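Local coordinates for protein putative polyphosphate kinase 2 (Pseudomonas aeruginosa PAO1, PDB 3CZP) that transfers phosphate from inorganic polyphosphate to AMP to make ADP, and less efficiently to GMP, working with magnesium as a homodimer, at residues Asp322-Pro326 against Arg327-Ile331; Gly289-Asp293 against Lys294-Gln298; Arg349-Arg352 against His353-Ala356. All coordinates share one frame; numbering follows the deposited sequence.

Interaction 1: Asp322-Pro326 against Arg327-Ile331; sequences DALDP and RQYHI
D325 and R327 show how a single carboxylate can serve backbone and side chain together. OD1 of D325 accepts the backbone N of R327 at 2.8 Å through its anti lone pair, and also takes NE of the same arginine, which lies 3.0 Å from OD1 on the syn side. OD2 of D325 receives R327 NH2 at 2.8 Å, so the guanidinium grips the acid side-on, one nitrogen to each oxygen. Both oxygens sit almost in the guanidinium plane, yet the two flat groups are turned 35° apart. The acid reaches forward because its CG stands anti to the backbone N (chi1 -178°).

Q328, one residue further on, satisfies the backbone of D325. The N of D325 donates to Q328 OE1 over 2.7 Å, nearly straight at 163° and in the plane of the amide carbonyl, while its O accepts Q328 N at 3.0 Å. The extended glutamine chain carries its amide back across L324 at about a right angle. Y329 covers the next part of the turn: CA of P326 lies over one face of its ring, 3.9 Å from the centroid, and the L324 methyl CD1 approaches obliquely. A water at the ring's edge and in its plane is hydrogen-bonded to Y329 OH at 2.8 Å and may also donate to L324 O.

R327 has a further partner, F107 of the second subunit, which it meets in a cation-pi contact, so this corner also belongs to the dimer interface. With D325 as N-cap, the segment from P326 to Q328 is a short 3-10 turn, headed by an Asx turn and by one half of a capping box, the glutamine's bond to the N-cap N, on the way from helix 313-321 into strand 330-333.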
ATOM      1  N   ASP A 322     -17.801  -9.974 -18.633  1.00 29.29           N
ATOM      2  CA  ASP A 322     -18.044 -10.061 -20.094  1.00 30.03           C
ATOM      3  C   ASP A 322     -18.844  -8.884 -20.603  1.00 30.05           C
ATOM      4  O   ASP A 322     -18.718  -8.498 -21.759  1.00 30.87           O
ATOM      5  CB  ASP A 322     -18.799 -11.357 -20.429  1.00 30.13           C
ATOM      6  CG  ASP A 322     -17.887 -12.609 -20.554  1.00 31.92           C
ATOM      7  OD1 ASP A 322     -16.639 -12.525 -20.471  1.00 34.50           O
ATOM      8  OD2 ASP A 322     -18.453 -13.714 -20.788  1.00 29.15           O
ATOM      9  N   ALA A 323     -19.691  -8.330 -19.732  1.00 29.60           N
ATOM     10  CA  ALA A 323     -20.481  -7.147 -20.008  1.00 29.48           C
ATOM     11  C   ALA A 323     -19.654  -5.844 -20.128  1.00 29.15           C
ATOM     12  O   ALA A 323     -20.090  -4.889 -20.749  1.00 29.55           O
ATOM     13  CB  ALA A 323     -21.562  -6.979 -18.902  1.00 28.81           C
ATOM     14  N   LEU A 324     -18.466  -5.800 -19.537  1.00 29.81           N
ATOM     15  CA  LEU A 324     -17.715  -4.550 -19.438  1.00 29.77           C
ATOM     16  C   LEU A 324     -16.288  -4.594 -19.991  1.00 29.70           C
ATOM     17  O   LEU A 324     -15.769  -5.643 -20.352  1.00 29.82           O
ATOM     18  CB  LEU A 324     -17.658  -4.111 -17.975  1.00 29.97           C
ATOM     19  CG  LEU A 324     -18.932  -4.078 -17.137  1.00 29.32           C
ATOM     20  CD1 LEU A 324     -18.550  -4.157 -15.668  1.00 26.39           C
ATOM     21  CD2 LEU A 324     -19.840  -2.896 -17.429  1.00 30.22           C
ATOM     22  N   ASP A 325     -15.659  -3.429 -20.053  1.00 29.58           N
ATOM     23  CA  ASP A 325     -14.247  -3.325 -20.409  1.00 29.26           C
ATOM     24  C   ASP A 325     -13.430  -3.627 -19.128  1.00 28.33           C
ATOM     25  O   ASP A 325     -13.875  -3.325 -18.030  1.00 28.20           O
ATOM     26  CB  ASP A 325     -13.970  -1.925 -20.982  1.00 28.95           C
ATOM     27  CG  ASP A 325     -12.533  -1.743 -21.437  1.00 29.44           C
ATOM     28  OD1 ASP A 325     -11.615  -1.738 -20.585  1.00 28.53           O
ATOM     29  OD2 ASP A 325     -12.317  -1.566 -22.651  1.00 30.60           O
ATOM     30  N   PRO A 326     -12.272  -4.293 -19.251  1.00 28.41           N
ATOM     31  CA  PRO A 326     -11.520  -4.566 -18.012  1.00 28.93           C
ATOM     32  C   PRO A 326     -10.998  -3.360 -17.249  1.00 28.67           C
ATOM     33  O   PRO A 326     -10.706  -3.477 -16.098  1.00 30.11           O
ATOM     34  CB  PRO A 326     -10.366  -5.468 -18.485  1.00 28.17           C
ATOM     35  CG  PRO A 326     -10.783  -5.958 -19.765  1.00 30.02           C
ATOM     36  CD  PRO A 326     -11.619  -4.911 -20.406  1.00 28.21           C
ATOM     37  N   ARG A 327     -10.846  -2.214 -17.884  1.00 29.35           N
ATOM     38  CA  ARG A 327     -10.515  -0.969 -17.174  1.00 29.25           C
ATOM     39  C   ARG A 327     -11.631  -0.504 -16.263  1.00 29.25           C
ATOM     40  O   ARG A 327     -11.413   0.374 -15.451  1.00 29.52           O
ATOM     41  CB  ARG A 327     -10.161   0.150 -18.176  1.00 29.68           C
ATOM     42  CG  ARG A 327      -8.845  -0.139 -18.916  1.00 30.22           C
ATOM     43  CD  ARG A 327      -8.661   0.725 -20.128  1.00 29.39           C
ATOM     44  NE  ARG A 327      -9.533   0.289 -21.212  1.00 31.98           N
ATOM     45  CZ  ARG A 327      -9.449   0.728 -22.465  1.00 32.51           C
ATOM     46  NH1 ARG A 327      -8.513   1.613 -22.799  1.00 32.10           N
ATOM     47  NH2 ARG A 327     -10.291   0.275 -23.398  1.00 33.16           N
ATOM     48  N   GLN A 328     -12.803  -1.122 -16.357  1.00 29.87           N
ATOM     49  CA  GLN A 328     -13.953  -0.723 -15.541  1.00 29.54           C
ATOM     50  C   GLN A 328     -14.129  -1.471 -14.197  1.00 31.08           C
ATOM     51  O   GLN A 328     -15.031  -1.136 -13.416  1.00 33.56           O
ATOM     52  CB  GLN A 328     -15.217  -0.863 -16.383  1.00 29.23           C
ATOM     53  CG  GLN A 328     -15.318   0.137 -17.535  1.00 27.02           C
ATOM     54  CD  GLN A 328     -16.590  -0.087 -18.365  1.00 28.57           C
ATOM     55  OE1 GLN A 328     -16.707  -1.070 -19.105  1.00 29.39           O
ATOM     56  NE2 GLN A 328     -17.530   0.833 -18.260  1.00 25.21           N
ATOM     57  N   TYR A 329     -13.321  -2.498 -13.940  1.00 30.98           N
ATOM     58  CA  TYR A 329     -13.535  -3.352 -12.801  1.00 30.90           C
ATOM     59  C   TYR A 329     -12.197  -3.832 -12.280  1.00 30.92           C
ATOM     60  O   TYR A 329     -11.160  -3.660 -12.941  1.00 30.19           O
ATOM     61  CB  TYR A 329     -14.527  -4.506 -13.094  1.00 30.36           C
ATOM     62  CG  TYR A 329     -14.074  -5.431 -14.199  1.00 30.78           C
ATOM     63  CD1 TYR A 329     -13.022  -6.326 -13.984  1.00 30.34           C
ATOM     64  CD2 TYR A 329     -14.673  -5.408 -15.467  1.00 29.27           C
ATOM     65  CE1 TYR A 329     -12.592  -7.160 -14.957  1.00 28.55           C
ATOM     66  CE2 TYR A 329     -14.224  -6.264 -16.477  1.00 29.27           C
ATOM     67  CZ  TYR A 329     -13.202  -7.133 -16.213  1.00 29.62           C
ATOM     68  OH  TYR A 329     -12.706  -7.966 -17.163  1.00 27.63           O
ATOM     69  N   HIS A 330     -12.242  -4.372 -11.053  1.00 31.12           N
ATOM     70  CA  HIS A 330     -11.076  -4.885 -10.331  1.00 30.78           C
ATOM     71  C   HIS A 330     -11.584  -6.097  -9.574  1.00 30.10           C
ATOM     72  O   HIS A 330     -12.493  -5.953  -8.769  1.00 29.65           O
ATOM     73  CB  HIS A 330     -10.561  -3.818  -9.377  1.00 31.64           C
ATOM     74  CG  HIS A 330      -9.440  -4.275  -8.483  1.00 34.63           C
ATOM     75  ND1 HIS A 330      -8.339  -4.972  -8.955  1.00 41.07           N
ATOM     76  CD2 HIS A 330      -9.222  -4.080  -7.161  1.00 38.90           C
ATOM     77  CE1 HIS A 330      -7.501  -5.193  -7.958  1.00 41.15           C
ATOM     78  NE2 HIS A 330      -8.013  -4.669  -6.853  1.00 43.72           N
ATOM     79  N   ILE A 331     -11.077  -7.294  -9.879  1.00 27.91           N
ATOM     80  CA  ILE A 331     -11.500  -8.490  -9.186  1.00 27.12           C
ATOM     81  C   ILE A 331     -10.435  -8.864  -8.165  1.00 26.71           C
ATOM     82  O   ILE A 331      -9.240  -8.916  -8.503  1.00 25.65           O
ATOM     83  CB  ILE A 331     -11.702  -9.654 -10.142  1.00 27.05           C
ATOM     84  CG1 ILE A 331     -12.659  -9.268 -11.295  1.00 28.43           C
ATOM     85  CG2 ILE A 331     -12.196 -10.875  -9.386  1.00 26.78           C
ATOM     86  CD1 ILE A 331     -12.749 -10.376 -12.321  1.00 25.91           C
TER
HETATM   87  O   HOH W   1     -13.985  -7.884 -19.628  1.00 38.09           O

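Interaction 2: Gly289-Asp293 against Lys294-Gln298; sequences GLIRD and KRFRQ
R295 folds back on D293, which acts as the N-cap of the 3-10 segment 294-298, its side chain forming an Asx turn just after helix 273-292. Followed outward, the arginine stays beside one oxygen. CB and CG both pass 3.3 Å from D293 OD1, and CD is still close to it. The chain then bends at chi3 (-70°), bringing NE to 2.9 Å from D293 OD1 and NH2 to 3.1 Å from D293 OD2. CZ, between these two salt-bridging nitrogens, is 3.8 Å from both OD1 and OD2 of D293. The carboxylate is tilted, its oxygens being met from about 40° above its own plane, although they lie close to the guanidinium plane. OD1 of D293 is gripped a second time, by the backbone N of R295 at 3.0 Å, through the anti lone pair.

The turn closes with F296 N donating to D293 O. The phenylalanine runs side by side with I291, while Y494 of helix 475-496 packs against both R295 and F296. The methyl CD1 of I291 sits over one face of the F296 ring in a CH-pi contact, displaced toward the rim, and its nearest ring atom is F296 CZ at 3.6 Å.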
ATOM      1  N   GLY A 289     -24.902  -0.254 -19.646  1.00 27.76           N
ATOM      2  CA  GLY A 289     -25.507   1.068 -19.777  1.00 27.40           C
ATOM      3  C   GLY A 289     -25.591   1.767 -18.444  1.00 27.81           C
ATOM      4  O   GLY A 289     -25.415   2.977 -18.358  1.00 27.97           O
ATOM      5  N   LEU A 290     -25.840   1.003 -17.380  1.00 28.92           N
ATOM      6  CA  LEU A 290     -25.967   1.568 -16.022  1.00 29.26           C
ATOM      7  C   LEU A 290     -24.656   2.097 -15.509  1.00 30.24           C
ATOM      8  O   LEU A 290     -24.645   3.091 -14.780  1.00 31.12           O
ATOM      9  CB  LEU A 290     -26.533   0.540 -15.046  1.00 28.61           C
ATOM     10  CG  LEU A 290     -28.034   0.241 -15.204  1.00 29.20           C
ATOM     11  CD1 LEU A 290     -28.378  -1.066 -14.525  1.00 29.48           C
ATOM     12  CD2 LEU A 290     -28.871   1.371 -14.642  1.00 28.33           C
ATOM     13  N   ILE A 291     -23.563   1.393 -15.848  1.00 31.54           N
ATOM     14  CA  ILE A 291     -22.195   1.776 -15.477  1.00 31.98           C
ATOM     15  C   ILE A 291     -21.738   3.040 -16.209  1.00 32.43           C
ATOM     16  O   ILE A 291     -21.006   3.860 -15.645  1.00 33.00           O
ATOM     17  CB  ILE A 291     -21.198   0.635 -15.744  1.00 32.93           C
ATOM     18  CG1 ILE A 291     -21.464  -0.533 -14.810  1.00 34.23           C
ATOM     19  CG2 ILE A 291     -19.776   1.102 -15.563  1.00 32.59           C
ATOM     20  CD1 ILE A 291     -21.243  -0.246 -13.439  1.00 30.05           C
ATOM     21  N   ARG A 292     -22.231   3.217 -17.433  1.00 32.85           N
ATOM     22  CA  ARG A 292     -21.831   4.299 -18.325  1.00 32.70           C
ATOM     23  C   ARG A 292     -22.692   5.526 -18.015  1.00 31.40           C
ATOM     24  O   ARG A 292     -22.320   6.638 -18.326  1.00 31.64           O
ATOM     25  CB  ARG A 292     -21.948   3.797 -19.782  1.00 33.40           C
ATOM     26  CG  ARG A 292     -21.926   4.836 -20.922  1.00 34.43           C
ATOM     27  CD  ARG A 292     -22.522   4.279 -22.268  1.00 37.25           C
ATOM     28  NE  ARG A 292     -21.927   2.968 -22.620  1.00 42.32           N
ATOM     29  CZ  ARG A 292     -22.584   1.815 -22.849  1.00 42.90           C
ATOM     30  NH1 ARG A 292     -23.915   1.755 -22.830  1.00 43.38           N
ATOM     31  NH2 ARG A 292     -21.887   0.705 -23.124  1.00 41.08           N
ATOM     32  N   ASP A 293     -23.824   5.326 -17.356  1.00 31.21           N
ATOM     33  CA  ASP A 293     -24.748   6.421 -17.019  1.00 31.05           C
ATOM     34  C   ASP A 293     -23.969   7.436 -16.173  1.00 30.46           C
ATOM     35  O   ASP A 293     -23.197   7.047 -15.293  1.00 27.84           O
ATOM     36  CB  ASP A 293     -25.955   5.839 -16.253  1.00 31.08           C
ATOM     37  CG  ASP A 293     -27.114   6.811 -16.096  1.00 32.31           C
ATOM     38  OD1 ASP A 293     -26.986   7.854 -15.388  1.00 32.76           O
ATOM     39  OD2 ASP A 293     -28.183   6.513 -16.662  1.00 35.73           O
ATOM     40  N   LYS A 294     -24.160   8.720 -16.447  1.00 30.51           N
ATOM     41  CA  LYS A 294     -23.487   9.797 -15.681  1.00 31.27           C
ATOM     42  C   LYS A 294     -23.720   9.663 -14.147  1.00 30.71           C
ATOM     43  O   LYS A 294     -22.910  10.112 -13.340  1.00 30.95           O
ATOM     44  CB  LYS A 294     -23.928  11.195 -16.197  1.00 31.13           C
ATOM     45  CG  LYS A 294     -25.468  11.478 -16.149  1.00 33.46           C
ATOM     46  CD  LYS A 294     -25.874  13.002 -16.297  1.00 32.99           C
ATOM     47  CE  LYS A 294     -26.594  13.308 -17.631  1.00 36.71           C
ATOM     48  NZ  LYS A 294     -27.480  14.553 -17.638  1.00 36.93           N
ATOM     49  N   ARG A 295     -24.815   9.022 -13.739  1.00 30.50           N
ATOM     50  CA  ARG A 295     -25.165   8.946 -12.319  1.00 30.37           C
ATOM     51  C   ARG A 295     -24.224   8.037 -11.549  1.00 30.28           C
ATOM     52  O   ARG A 295     -24.104   8.147 -10.333  1.00 29.22           O
ATOM     53  CB  ARG A 295     -26.621   8.514 -12.150  1.00 30.88           C
ATOM     54  CG  ARG A 295     -27.570   9.626 -12.655  1.00 30.29           C
ATOM     55  CD  ARG A 295     -28.999   9.228 -12.629  1.00 30.79           C
ATOM     56  NE  ARG A 295     -29.306   8.221 -13.647  1.00 30.81           N
ATOM     57  CZ  ARG A 295     -30.510   7.719 -13.845  1.00 32.93           C
ATOM     58  NH1 ARG A 295     -31.536   8.110 -13.079  1.00 37.25           N
ATOM     59  NH2 ARG A 295     -30.689   6.814 -14.789  1.00 34.88           N
ATOM     60  N   PHE A 296     -23.541   7.150 -12.262  1.00 29.40           N
ATOM     61  CA  PHE A 296     -22.572   6.289 -11.627  1.00 29.94           C
ATOM     62  C   PHE A 296     -21.369   7.016 -11.038  1.00 30.26           C
ATOM     63  O   PHE A 296     -20.705   6.489 -10.170  1.00 30.03           O
ATOM     64  CB  PHE A 296     -22.106   5.220 -12.606  1.00 28.87           C
ATOM     65  CG  PHE A 296     -21.473   4.043 -11.925  1.00 28.82           C
ATOM     66  CD1 PHE A 296     -22.221   3.236 -11.072  1.00 30.58           C
ATOM     67  CD2 PHE A 296     -20.164   3.715 -12.147  1.00 27.06           C
ATOM     68  CE1 PHE A 296     -21.634   2.138 -10.436  1.00 26.80           C
ATOM     69  CE2 PHE A 296     -19.604   2.653 -11.479  1.00 25.26           C
ATOM     70  CZ  PHE A 296     -20.361   1.881 -10.643  1.00 26.96           C
ATOM     71  N   ARG A 297     -21.073   8.227 -11.520  1.00 31.45           N
ATOM     72  CA  ARG A 297     -19.976   9.063 -10.970  1.00 32.99           C
ATOM     73  C   ARG A 297     -20.095   9.364  -9.503  1.00 32.30           C
ATOM     74  O   ARG A 297     -19.115   9.640  -8.848  1.00 31.82           O
ATOM     75  CB  ARG A 297     -19.939  10.436 -11.664  1.00 33.26           C
ATOM     76  CG  ARG A 297     -19.538  10.337 -13.087  1.00 36.06           C
ATOM     77  CD  ARG A 297     -19.554  11.670 -13.787  1.00 37.56           C
ATOM     78  NE  ARG A 297     -18.954  11.460 -15.101  1.00 41.58           N
ATOM     79  CZ  ARG A 297     -17.646  11.358 -15.315  1.00 43.56           C
ATOM     80  NH1 ARG A 297     -17.209  11.151 -16.552  1.00 44.54           N
ATOM     81  NH2 ARG A 297     -16.776  11.501 -14.310  1.00 45.87           N
ATOM     82  N   GLN A 298     -21.329   9.387  -9.030  1.00 32.76           N
ATOM     83  CA  GLN A 298     -21.649   9.620  -7.637  1.00 33.96           C
ATOM     84  C   GLN A 298     -21.514   8.361  -6.805  1.00 32.32           C
ATOM     85  O   GLN A 298     -21.701   8.400  -5.593  1.00 33.63           O
ATOM     86  CB  GLN A 298     -23.079  10.142  -7.590  1.00 34.69           C
ATOM     87  CG  GLN A 298     -23.819  10.007  -6.278  1.00 38.61           C
ATOM     88  CD  GLN A 298     -25.159  10.734  -6.302  1.00 37.28           C
ATOM     89  OE1 GLN A 298     -25.622  11.172  -7.372  1.00 41.71           O
ATOM     90  NE2 GLN A 298     -25.809  10.832  -5.122  1.00 41.83           N
TER

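Interaction 3: Arg349-Arg352 against His353-Ala356; sequences RFWR and HIPA
The chain from W351 to I354 makes a type I beta turn at the C-terminal end of helix 348-351, with H353 N donating to F350 O at 3.0 Å and I354 N lying 3.2 Å from W351 O, a bond whose acceptor is less surely placed. Round this turn the R352 and H353 side chains run side by side. With chi1 at 78°, CG of R352 sits between its own backbone N and carbonyl carbon, which lays that methylene over one face of the imidazole, offset toward the rim and 3.9 Å from its centroid. The same CD2 of H353 that lies nearest R352 CG also approaches R349 O, at 3.2 Å; this carbonyl is buried with no polar partner in the model.

In the P-loop-type fold of the second PPK2 domain, the turn leads toward strand 360-364, and it also faces the first domain: W351 stacks on W94 of that domain. The indole's CE3 meets I354 CG1 at 4.0 Å, the two side chains crossing at a slant. A water joins I354 O and, more weakly, R352 O. Beyond its methylenes, the R352 guanidinium forms salt bridges through NH1 with E341 and through NH2 with E340 of the second subunit.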
ATOM      1  N   ARG A 349      -7.372  -5.664   5.456  1.00 20.84           N
ATOM      2  CA  ARG A 349      -7.140  -6.332   4.184  0.50 21.63           C
ATOM      3  C   ARG A 349      -8.254  -6.042   3.187  1.00 21.96           C
ATOM      4  O   ARG A 349      -8.007  -6.021   1.982  1.00 24.04           O
ATOM      5  CB  ARG A 349      -7.001  -7.842   4.391  0.50 21.50           C
ATOM      6  CG  ARG A 349      -8.159  -8.474   5.145  0.50 20.80           C
ATOM      7  CD  ARG A 349      -7.874  -9.930   5.476  0.50 22.61           C
ATOM      8  NE  ARG A 349      -7.178 -10.074   6.752  0.50 22.98           N
ATOM      9  CZ  ARG A 349      -7.084 -11.216   7.427  0.50 23.97           C
ATOM     10  NH1 ARG A 349      -7.643 -12.319   6.948  0.50 23.42           N
ATOM     11  NH2 ARG A 349      -6.431 -11.254   8.580  0.50 24.99           N
ATOM     12  N   PHE A 350      -9.468  -5.822   3.683  1.00 21.60           N
ATOM     13  CA  PHE A 350     -10.589  -5.538   2.787  1.00 21.29           C
ATOM     14  C   PHE A 350     -10.707  -4.084   2.448  1.00 22.20           C
ATOM     15  O   PHE A 350     -10.955  -3.758   1.304  1.00 23.82           O
ATOM     16  CB  PHE A 350     -11.881  -6.095   3.386  1.00 21.43           C
ATOM     17  CG  PHE A 350     -11.741  -7.542   3.649  1.00 18.53           C
ATOM     18  CD1 PHE A 350     -11.708  -8.402   2.590  1.00 16.42           C
ATOM     19  CD2 PHE A 350     -11.539  -8.025   4.941  1.00 19.32           C
ATOM     20  CE1 PHE A 350     -11.522  -9.777   2.793  1.00 19.03           C
ATOM     21  CE2 PHE A 350     -11.352  -9.415   5.154  1.00 17.24           C
ATOM     22  CZ  PHE A 350     -11.289 -10.245   4.088  1.00 18.70           C
ATOM     23  N   TRP A 351     -10.539  -3.216   3.439  1.00 20.50           N
ATOM     24  CA  TRP A 351     -10.563  -1.769   3.204  1.00 21.38           C
ATOM     25  C   TRP A 351      -9.590  -1.324   2.093  1.00 21.95           C
ATOM     26  O   TRP A 351      -9.816  -0.298   1.403  1.00 23.90           O
ATOM     27  CB  TRP A 351     -10.282  -1.014   4.531  1.00 20.65           C
ATOM     28  CG  TRP A 351     -11.502  -0.667   5.321  1.00 20.04           C
ATOM     29  CD1 TRP A 351     -11.949  -1.308   6.447  1.00 20.12           C
ATOM     30  CD2 TRP A 351     -12.474   0.337   5.018  1.00 18.19           C
ATOM     31  NE1 TRP A 351     -13.118  -0.733   6.882  1.00 21.62           N
ATOM     32  CE2 TRP A 351     -13.442   0.302   6.041  1.00 20.33           C
ATOM     33  CE3 TRP A 351     -12.617   1.280   3.985  1.00 17.65           C
ATOM     34  CZ2 TRP A 351     -14.551   1.166   6.057  1.00 21.71           C
ATOM     35  CZ3 TRP A 351     -13.709   2.125   4.012  1.00 20.16           C
ATOM     36  CH2 TRP A 351     -14.650   2.075   5.042  1.00 19.04           C
ATOM     37  N   ARG A 352      -8.453  -1.994   2.023  1.00 22.62           N
ATOM     38  CA  ARG A 352      -7.365  -1.648   1.120  1.00 24.80           C
ATOM     39  C   ARG A 352      -7.806  -1.877  -0.302  1.00 24.90           C
ATOM     40  O   ARG A 352      -7.240  -1.327  -1.212  1.00 26.42           O
ATOM     41  CB  ARG A 352      -6.073  -2.446   1.441  1.00 24.35           C
ATOM     42  CG  ARG A 352      -6.126  -3.849   0.933  1.00 27.90           C
ATOM     43  CD  ARG A 352      -4.986  -4.758   1.367  1.00 28.97           C
ATOM     44  NE  ARG A 352      -3.657  -4.363   0.874  1.00 34.13           N
ATOM     45  CZ  ARG A 352      -2.577  -5.148   0.977  1.00 36.03           C
ATOM     46  NH1 ARG A 352      -2.664  -6.356   1.528  1.00 38.23           N
ATOM     47  NH2 ARG A 352      -1.389  -4.733   0.569  1.00 37.45           N
ATOM     48  N   HIS A 353      -8.830  -2.694  -0.487  1.00 24.79           N
ATOM     49  CA  HIS A 353      -9.393  -2.944  -1.789  1.00 25.95           C
ATOM     50  C   HIS A 353     -10.673  -2.228  -2.128  1.00 26.44           C
ATOM     51  O   HIS A 353     -11.244  -2.508  -3.180  1.00 27.16           O
ATOM     52  CB  HIS A 353      -9.669  -4.445  -1.943  1.00 24.40           C
ATOM     53  CG  HIS A 353      -8.431  -5.241  -2.047  1.00 25.88           C
ATOM     54  ND1 HIS A 353      -7.537  -5.073  -3.072  1.00 24.01           N
ATOM     55  CD2 HIS A 353      -7.904  -6.176  -1.223  1.00 27.60           C
ATOM     56  CE1 HIS A 353      -6.507  -5.878  -2.883  1.00 28.74           C
ATOM     57  NE2 HIS A 353      -6.719  -6.576  -1.779  1.00 27.20           N
ATOM     58  N   ILE A 354     -11.135  -1.310  -1.288  1.00 26.26           N
ATOM     59  CA  ILE A 354     -12.431  -0.654  -1.542  1.00 25.16           C
ATOM     60  C   ILE A 354     -12.308   0.276  -2.716  1.00 26.01           C
ATOM     61  O   ILE A 354     -11.336   0.993  -2.826  1.00 24.91           O
ATOM     62  CB  ILE A 354     -12.899   0.079  -0.291  1.00 26.34           C
ATOM     63  CG1 ILE A 354     -13.389  -0.962   0.739  1.00 23.22           C
ATOM     64  CG2 ILE A 354     -13.894   1.197  -0.610  1.00 24.95           C
ATOM     65  CD1 ILE A 354     -14.646  -1.674   0.331  1.00 26.78           C
ATOM     66  N   PRO A 355     -13.315   0.290  -3.611  1.00 26.52           N
ATOM     67  CA  PRO A 355     -13.166   1.127  -4.806  1.00 25.51           C
ATOM     68  C   PRO A 355     -13.277   2.633  -4.581  1.00 24.30           C
ATOM     69  O   PRO A 355     -14.005   3.092  -3.704  1.00 26.44           O
ATOM     70  CB  PRO A 355     -14.270   0.585  -5.743  1.00 25.27           C
ATOM     71  CG  PRO A 355     -15.294   0.022  -4.817  1.00 25.29           C
ATOM     72  CD  PRO A 355     -14.547  -0.520  -3.644  1.00 26.07           C
ATOM     73  N   ALA A 356     -12.508   3.398  -5.336  1.00 21.96           N
ATOM     74  CA  ALA A 356     -12.773   4.816  -5.485  1.00 22.21           C
ATOM     75  C   ALA A 356     -14.126   5.036  -6.204  1.00 21.83           C
ATOM     76  O   ALA A 356     -14.676   4.128  -6.823  1.00 22.56           O
ATOM     77  CB  ALA A 356     -11.681   5.456  -6.250  1.00 19.11           C
TER
HETATM   78  O   HOH W   2      -8.773   1.079  -1.671  1.00 40.11           O

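All three contacts fall in the second PPK2 domain, and along the chain interaction 2 comes first, then interaction 1, then interaction 3. The centres of interactions 1 and 2 lie about 14 Å apart, those of interactions 1 and 3 about 17 Å, and those of interactions 2 and 3 about 21 Å. Interaction 2 precedes strand 300-307 of the parallel sheet, interaction 1 runs into strand 330-333, and interaction 3 precedes strand 360-364. I291 packs on L324 and Q328, joining the first two, while H330 approaches H353 of the third. Two of these connections, interactions 1 and 3, reach the dimer partner, and interaction 3 also meets the first domain of its own chain.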